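PDB 6ANS: DUF1214 domain-containing protein from Burkholderia cenocepacia, which is of unknown function and carries two DUF1214 family regions, each of which includes strands of an antiparallel beta sheet. Local coordinates for residues T130-G142 / K148-L160. Sequence-based numbering, arbitrary orientation.
Sequences TVAYLSFGTQKGG and KMLQTGFLDAKQL
Gln-139 and Gln-151 face each other as a non-hydrogen-bonded antiparallel pair, and their side-chain amides join directly: Gln-151 NE2 donates to Gln-139 OE1 over 3.1 Å, nearly straight at 164° and on a lone pair of the oxygen. The two amide planes are nonetheless turned 54° apart. Gln-139 bends at chi2 (-70°), which brings its own NE2 back to Met-149 O at 2.8 Å, a weak, bent bond, while the Met-149 CE methyl packs on its CG. On the other side of the sheet Thr-138 OG1 lies 2.7 Å from Thr-152 OG1; Thr-138 OG1 also bonds Arg-183 O, and Thr-152 OG1 bonds Thr-188. Between Thr-138 with Gly-153 and Gln-139 with Gln-151 the register slips by one residue, a beta bulge in which Thr-152 is the extra residue: Thr-138 O takes Thr-152 N at 2.8 Å, and Lys-140 N reaches Leu-150 O. Toward Leu-155, regular pairing resumes with the reciprocal bonds of Phe-136. Phe-154 CZ lies 3.8 Å from Ser-135 CB, and Pro-274 also touches the Phe-154 ring. Water 1 bridges Leu-134 O and Ala-157 N. Strand 151-155 forms one border of this four-stranded antiparallel sheet within the chain; strand 133-140 pairs on its other side with 188-196, and helix 264-269 touches Lys-148 and Leu-150.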
ATOM      1  N   THR A 130     -13.153  -6.834  19.102  1.00 31.96           N
ATOM      2  CA  THR A 130     -12.698  -7.225  20.434  1.00 35.99           C
ATOM      3  C   THR A 130     -11.328  -6.678  20.809  1.00 31.54           C
ATOM      4  O   THR A 130     -10.822  -7.014  21.886  1.00 36.67           O
ATOM      5  CB  THR A 130     -12.657  -8.756  20.575  1.00 41.13           C
ATOM      6  OG1 THR A 130     -11.678  -9.281  19.670  1.00 34.06           O
ATOM      7  CG2 THR A 130     -14.020  -9.365  20.271  1.00 36.23           C
ATOM      8  N   VAL A 131     -10.680  -5.900  19.942  1.00 36.90           N
ATOM      9  CA  VAL A 131      -9.429  -5.273  20.346  1.00 32.65           C
ATOM     10  C   VAL A 131      -9.721  -4.398  21.560  1.00 33.60           C
ATOM     11  O   VAL A 131     -10.697  -3.636  21.573  1.00 33.37           O
ATOM     12  CB  VAL A 131      -8.806  -4.503  19.165  1.00 35.29           C
ATOM     13  CG1 VAL A 131      -9.722  -3.384  18.678  1.00 26.51           C
ATOM     14  CG2 VAL A 131      -7.401  -3.994  19.512  1.00 38.11           C
ATOM     15  N   ALA A 132      -8.946  -4.581  22.635  1.00 42.32           N
ATOM     16  CA  ALA A 132      -9.330  -3.929  23.888  1.00 50.76           C
ATOM     17  C   ALA A 132      -9.021  -2.435  23.884  1.00 38.12           C
ATOM     18  O   ALA A 132      -9.812  -1.641  24.409  1.00 43.55           O
ATOM     19  CB  ALA A 132      -8.675  -4.614  25.088  1.00 61.52           C
ATOM     20  N   TYR A 133      -7.884  -2.024  23.324  1.00 29.95           N
ATOM     21  CA  TYR A 133      -7.528  -0.611  23.270  1.00 29.34           C
ATOM     22  C   TYR A 133      -7.807  -0.028  21.886  1.00 29.81           C
ATOM     23  O   TYR A 133      -7.312  -0.536  20.874  1.00 34.29           O
ATOM     24  CB  TYR A 133      -6.074  -0.367  23.669  1.00 26.58           C
ATOM     25  CG  TYR A 133      -5.761   1.120  23.787  1.00 41.52           C
ATOM     26  CD1 TYR A 133      -5.362   1.861  22.666  1.00 42.00           C
ATOM     27  CD2 TYR A 133      -5.890   1.787  25.001  1.00 32.69           C
ATOM     28  CE1 TYR A 133      -5.091   3.226  22.756  1.00 34.84           C
ATOM     29  CE2 TYR A 133      -5.621   3.156  25.107  1.00 39.65           C
ATOM     30  CZ  TYR A 133      -5.225   3.868  23.978  1.00 41.96           C
ATOM     31  OH  TYR A 133      -4.969   5.213  24.073  1.00 37.42           O
ATOM     32  N   LEU A 134      -8.577   1.060  21.862  1.00 33.42           N
ATOM     33  CA  LEU A 134      -9.014   1.731  20.642  1.00 34.02           C
ATOM     34  C   LEU A 134      -9.079   3.226  20.921  1.00 31.89           C
ATOM     35  O   LEU A 134      -9.799   3.641  21.834  1.00 30.00           O
ATOM     36  CB  LEU A 134     -10.387   1.200  20.224  1.00 32.73           C
ATOM     37  CG  LEU A 134     -11.065   1.925  19.071  1.00 31.33           C
ATOM     38  CD1 LEU A 134     -10.257   1.681  17.810  1.00 25.84           C
ATOM     39  CD2 LEU A 134     -12.495   1.412  18.918  1.00 28.31           C
ATOM     40  N   SER A 135      -8.315   4.041  20.179  1.00 28.94           N
ATOM     41  CA  SER A 135      -8.358   5.479  20.403  1.00 27.41           C
ATOM     42  C   SER A 135      -8.491   6.214  19.078  1.00 27.84           C
ATOM     43  O   SER A 135      -8.087   5.710  18.024  1.00 27.64           O
ATOM     44  CB  SER A 135      -7.137   5.977  21.204  1.00 22.89           C
ATOM     45  OG  SER A 135      -5.956   5.999  20.426  1.00 25.22           O
ATOM     46  N   PHE A 136      -9.104   7.398  19.147  1.00 24.15           N
ATOM     47  CA  PHE A 136      -9.365   8.249  17.991  1.00 25.91           C
ATOM     48  C   PHE A 136      -8.812   9.633  18.282  1.00 24.91           C
ATOM     49  O   PHE A 136      -9.280  10.293  19.206  1.00 23.50           O
ATOM     50  CB  PHE A 136     -10.863   8.358  17.684  1.00 25.17           C
ATOM     51  CG  PHE A 136     -11.553   7.035  17.433  1.00 26.78           C
ATOM     52  CD1 PHE A 136     -11.674   6.536  16.149  1.00 26.01           C
ATOM     53  CD2 PHE A 136     -12.100   6.304  18.486  1.00 25.98           C
ATOM     54  CE1 PHE A 136     -12.315   5.317  15.915  1.00 24.02           C
ATOM     55  CE2 PHE A 136     -12.743   5.099  18.257  1.00 28.76           C
ATOM     56  CZ  PHE A 136     -12.851   4.608  16.968  1.00 29.53           C
ATOM     57  N   GLY A 137      -7.850  10.084  17.491  1.00 22.32           N
ATOM     58  CA  GLY A 137      -7.325  11.437  17.602  1.00 25.18           C
ATOM     59  C   GLY A 137      -7.535  12.231  16.328  1.00 28.53           C
ATOM     60  O   GLY A 137      -7.305  11.725  15.229  1.00 24.56           O
ATOM     61  N   THR A 138      -7.971  13.481  16.471  1.00 25.78           N
ATOM     62  CA  THR A 138      -7.960  14.370  15.320  1.00 25.70           C
ATOM     63  C   THR A 138      -6.751  15.290  15.424  1.00 22.98           C
ATOM     64  O   THR A 138      -6.319  15.644  16.519  1.00 24.46           O
ATOM     65  CB  THR A 138      -9.270  15.154  15.176  1.00 30.00           C
ATOM     66  OG1 THR A 138      -9.473  16.005  16.302  1.00 23.92           O
ATOM     67  CG2 THR A 138     -10.451  14.177  15.040  1.00 30.59           C
ATOM     68  N   GLN A 139      -6.146  15.586  14.278  1.00 28.60           N
ATOM     69  CA  GLN A 139      -4.873  16.288  14.234  1.00 25.78           C
ATOM     70  C   GLN A 139      -4.946  17.402  13.199  1.00 27.51           C
ATOM     71  O   GLN A 139      -5.798  17.401  12.306  1.00 27.57           O
ATOM     72  CB  GLN A 139      -3.699  15.336  13.898  1.00 27.92           C
ATOM     73  CG  GLN A 139      -3.790  13.913  14.478  1.00 25.85           C
ATOM     74  CD  GLN A 139      -3.602  13.855  16.009  1.00 29.79           C
ATOM     75  OE1 GLN A 139      -4.217  13.027  16.679  1.00 23.85           O
ATOM     76  NE2 GLN A 139      -2.755  14.734  16.554  1.00 26.82           N
ATOM     77  N   LYS A 140      -4.029  18.357  13.316  1.00 25.28           N
ATOM     78  CA  LYS A 140      -3.946  19.435  12.348  1.00 26.99           C
ATOM     79  C   LYS A 140      -2.496  19.583  11.910  1.00 27.50           C
ATOM     80  O   LYS A 140      -1.620  18.860  12.390  1.00 27.32           O
ATOM     81  CB  LYS A 140      -4.498  20.746  12.932  1.00 27.45           C
ATOM     82  CG  LYS A 140      -3.694  21.289  14.086  1.00 30.34           C
ATOM     83  CD  LYS A 140      -4.384  22.541  14.656  1.00 37.73           C
ATOM     84  CE  LYS A 140      -3.634  23.112  15.844  1.00 43.58           C
ATOM     85  NZ  LYS A 140      -4.300  24.361  16.336  1.00 50.65           N
ATOM     86  N   GLY A 141      -2.244  20.545  11.011  1.00 28.12           N
ATOM     87  CA  GLY A 141      -0.897  20.753  10.501  1.00 28.95           C
ATOM     88  C   GLY A 141      -0.419  19.510   9.766  1.00 30.70           C
ATOM     89  O   GLY A 141      -1.153  18.895   8.988  1.00 32.73           O
ATOM     90  N   GLY A 142       0.810  19.118  10.036  1.00 31.39           N
ATOM     91  CA  GLY A 142       1.399  17.929   9.446  1.00 27.60           C
ATOM     92  C   GLY A 142       2.900  18.068   9.398  1.00 28.60           C
ATOM     93  O   GLY A 142       3.454  19.170   9.419  1.00 30.02           O
ATOM     94  N   LYS A 148       4.792  19.058  12.706  1.00 30.08           N
ATOM     95  CA  LYS A 148       4.047  18.687  13.892  1.00 36.23           C
ATOM     96  C   LYS A 148       2.790  17.952  13.469  1.00 28.85           C
ATOM     97  O   LYS A 148       2.334  18.076  12.338  1.00 28.18           O
ATOM     98  CB  LYS A 148       3.650  19.916  14.727  1.00 30.07           C
ATOM     99  CG  LYS A 148       4.803  20.705  15.310  1.00 39.39           C
ATOM    100  CD  LYS A 148       5.435  19.947  16.463  1.00 43.68           C
ATOM    101  CE  LYS A 148       6.454  20.799  17.212  1.00 41.46           C
ATOM    102  NZ  LYS A 148       7.303  19.938  18.087  1.00 37.32           N
HETATM  103  N   MSE A 149       2.207  17.224  14.404  1.00 26.62           N
HETATM  104  CA  MSE A 149       0.840  16.762  14.226  1.00 32.41           C
HETATM  105  C   MSE A 149       0.015  17.078  15.464  1.00 28.92           C
HETATM  106  O   MSE A 149      -0.435  16.173  16.159  1.00 34.85           O
HETATM  107  CB  MSE A 149       0.785  15.256  13.947  1.00 27.79           C
HETATM  108  CG  MSE A 149       1.186  14.836  12.584  1.00 42.87           C
HETATM  109 SE   MSE A 149       0.840  12.900  12.430  1.00 49.38          SE
HETATM  110  CE  MSE A 149      -1.039  12.918  12.041  1.00 25.88           C
ATOM    111  N   LEU A 150      -0.193  18.365  15.716  1.00 31.93           N
ATOM    112  CA  LEU A 150      -0.868  18.804  16.928  1.00 28.88           C
ATOM    113  C   LEU A 150      -2.290  18.259  16.994  1.00 29.57           C
ATOM    114  O   LEU A 150      -3.013  18.233  15.996  1.00 30.75           O
ATOM    115  CB  LEU A 150      -0.876  20.334  16.983  1.00 28.33           C
ATOM    116  CG  LEU A 150       0.507  20.989  17.031  1.00 36.67           C
ATOM    117  CD1 LEU A 150       0.402  22.504  16.839  1.00 36.22           C
ATOM    118  CD2 LEU A 150       1.170  20.669  18.366  1.00 38.76           C
ATOM    119  N   GLN A 151      -2.688  17.832  18.189  1.00 25.80           N
ATOM    120  CA  GLN A 151      -3.982  17.198  18.380  1.00 28.50           C
ATOM    121  C   GLN A 151      -5.074  18.230  18.606  1.00 30.95           C
ATOM    122  O   GLN A 151      -4.877  19.211  19.323  1.00 29.31           O
ATOM    123  CB  GLN A 151      -3.923  16.231  19.568  1.00 26.97           C
ATOM    124  CG  GLN A 151      -5.155  15.383  19.740  1.00 28.51           C
ATOM    125  CD  GLN A 151      -4.857  14.094  20.466  1.00 32.49           C
ATOM    126  OE1 GLN A 151      -4.830  14.054  21.705  1.00 27.46           O
ATOM    127  NE2 GLN A 151      -4.621  13.027  19.705  1.00 24.85           N
ATOM    128  N   THR A 152      -6.243  17.984  18.023  1.00 29.80           N
ATOM    129  CA  THR A 152      -7.397  18.847  18.221  1.00 33.43           C
ATOM    130  C   THR A 152      -8.561  18.174  18.951  1.00 28.55           C
ATOM    131  O   THR A 152      -9.445  18.881  19.437  1.00 30.79           O
ATOM    132  CB  THR A 152      -7.896  19.388  16.870  1.00 29.86           C
ATOM    133  OG1 THR A 152      -8.107  18.293  15.956  1.00 34.68           O
ATOM    134  CG2 THR A 152      -6.895  20.369  16.282  1.00 27.35           C
ATOM    135  N   GLY A 153      -8.576  16.848  19.065  1.00 29.61           N
ATOM    136  CA  GLY A 153      -9.635  16.136  19.767  1.00 28.07           C
ATOM    137  C   GLY A 153      -9.182  14.721  20.046  1.00 28.78           C
ATOM    138  O   GLY A 153      -8.201  14.234  19.476  1.00 24.93           O
ATOM    139  N   PHE A 154      -9.914  14.054  20.933  1.00 28.19           N
ATOM    140  CA  PHE A 154      -9.494  12.736  21.372  1.00 32.73           C
ATOM    141  C   PHE A 154     -10.681  11.978  21.945  1.00 31.46           C
ATOM    142  O   PHE A 154     -11.513  12.555  22.640  1.00 29.46           O
ATOM    143  CB  PHE A 154      -8.368  12.816  22.415  1.00 24.84           C
ATOM    144  CG  PHE A 154      -7.862  11.470  22.830  1.00 35.57           C
ATOM    145  CD1 PHE A 154      -6.942  10.789  22.038  1.00 29.01           C
ATOM    146  CD2 PHE A 154      -8.327  10.867  23.992  1.00 32.37           C
ATOM    147  CE1 PHE A 154      -6.479   9.522  22.408  1.00 30.25           C
ATOM    148  CE2 PHE A 154      -7.872   9.619  24.371  1.00 33.72           C
ATOM    149  CZ  PHE A 154      -6.943   8.938  23.575  1.00 29.55           C
ATOM    150  N   LEU A 155     -10.752  10.686  21.640  1.00 29.56           N
ATOM    151  CA  LEU A 155     -11.783   9.826  22.207  1.00 30.42           C
ATOM    152  C   LEU A 155     -11.227   8.416  22.329  1.00 33.09           C
ATOM    153  O   LEU A 155     -10.654   7.893  21.368  1.00 33.95           O
ATOM    154  CB  LEU A 155     -13.040   9.831  21.328  1.00 33.76           C
ATOM    155  CG  LEU A 155     -14.203   8.910  21.664  1.00 29.36           C
ATOM    156  CD1 LEU A 155     -14.848   9.323  22.964  1.00 27.72           C
ATOM    157  CD2 LEU A 155     -15.231   8.917  20.538  1.00 32.87           C
ATOM    158  N   ASP A 156     -11.361   7.836  23.519  1.00 32.60           N
ATOM    159  CA  ASP A 156     -10.992   6.447  23.786  1.00 30.52           C
ATOM    160  C   ASP A 156     -12.141   5.801  24.562  1.00 40.73           C
ATOM    161  O   ASP A 156     -13.260   6.330  24.614  1.00 37.50           O
ATOM    162  CB  ASP A 156      -9.646   6.350  24.516  1.00 33.88           C
ATOM    163  CG  ASP A 156      -9.675   6.946  25.919  1.00 44.31           C
ATOM    164  OD1 ASP A 156     -10.751   7.360  26.404  1.00 44.36           O
ATOM    165  OD2 ASP A 156      -8.593   7.000  26.544  1.00 46.52           O
ATOM    166  N   ALA A 157     -11.864   4.644  25.195  1.00 44.79           N
ATOM    167  CA  ALA A 157     -12.905   3.903  25.929  1.00 48.90           C
ATOM    168  C   ALA A 157     -13.470   4.694  27.106  1.00 56.27           C
ATOM    169  O   ALA A 157     -14.600   4.436  27.539  1.00 55.16           O
ATOM    170  CB  ALA A 157     -12.362   2.577  26.454  1.00 40.25           C
ATOM    171  N   LYS A 158     -12.694   5.630  27.662  1.00 66.02           N
ATOM    172  CA  LYS A 158     -13.152   6.371  28.836  1.00 65.39           C
ATOM    173  C   LYS A 158     -14.453   7.113  28.556  1.00 60.68           C
ATOM    174  O   LYS A 158     -15.270   7.307  29.467  1.00 58.79           O
ATOM    175  CB  LYS A 158     -12.086   7.367  29.291  1.00 65.06           C
ATOM    176  CG  LYS A 158     -10.741   6.785  29.654  1.00 63.62           C
ATOM    177  CD  LYS A 158      -9.856   7.877  30.247  1.00 60.18           C
ATOM    178  CE  LYS A 158      -8.487   7.336  30.605  1.00 56.40           C
ATOM    179  NZ  LYS A 158      -7.847   6.698  29.423  1.00 46.26           N
ATOM    180  N   GLN A 159     -14.618   7.626  27.334  1.00 52.77           N
ATOM    181  CA  GLN A 159     -15.844   8.309  26.950  1.00 50.94           C
ATOM    182  C   GLN A 159     -16.684   7.553  25.927  1.00 48.90           C
ATOM    183  O   GLN A 159     -17.835   7.942  25.698  1.00 54.38           O
ATOM    184  CB  GLN A 159     -15.536   9.723  26.413  1.00 43.72           C
ATOM    185  CG  GLN A 159     -14.868  10.680  27.432  1.00 43.48           C
ATOM    186  CD  GLN A 159     -15.783  11.099  28.592  1.00 50.83           C
ATOM    187  OE1 GLN A 159     -17.008  11.097  28.473  1.00 50.28           O
ATOM    188  NE2 GLN A 159     -15.174  11.465  29.720  1.00 41.16           N
ATOM    189  N   LEU A 160     -16.176   6.471  25.334  1.00 44.21           N
ATOM    190  CA  LEU A 160     -16.908   5.844  24.240  1.00 44.91           C
ATOM    191  C   LEU A 160     -18.151   5.120  24.736  1.00 49.55           C
ATOM    192  O   LEU A 160     -18.121   4.400  25.740  1.00 50.49           O
ATOM    193  CB  LEU A 160     -16.022   4.854  23.482  1.00 48.08           C
ATOM    194  CG  LEU A 160     -16.601   4.342  22.152  1.00 45.85           C
ATOM    195  CD1 LEU A 160     -16.916   5.447  21.149  1.00 37.97           C
ATOM    196  CD2 LEU A 160     -15.715   3.254  21.545  1.00 43.05           C
TER
HETATM  197  O   HOH W   1      -9.324   3.026  24.719  1.00 45.35           O
HETATM  198  O   HOH W   2       0.413  20.297  13.728  1.00 27.64           O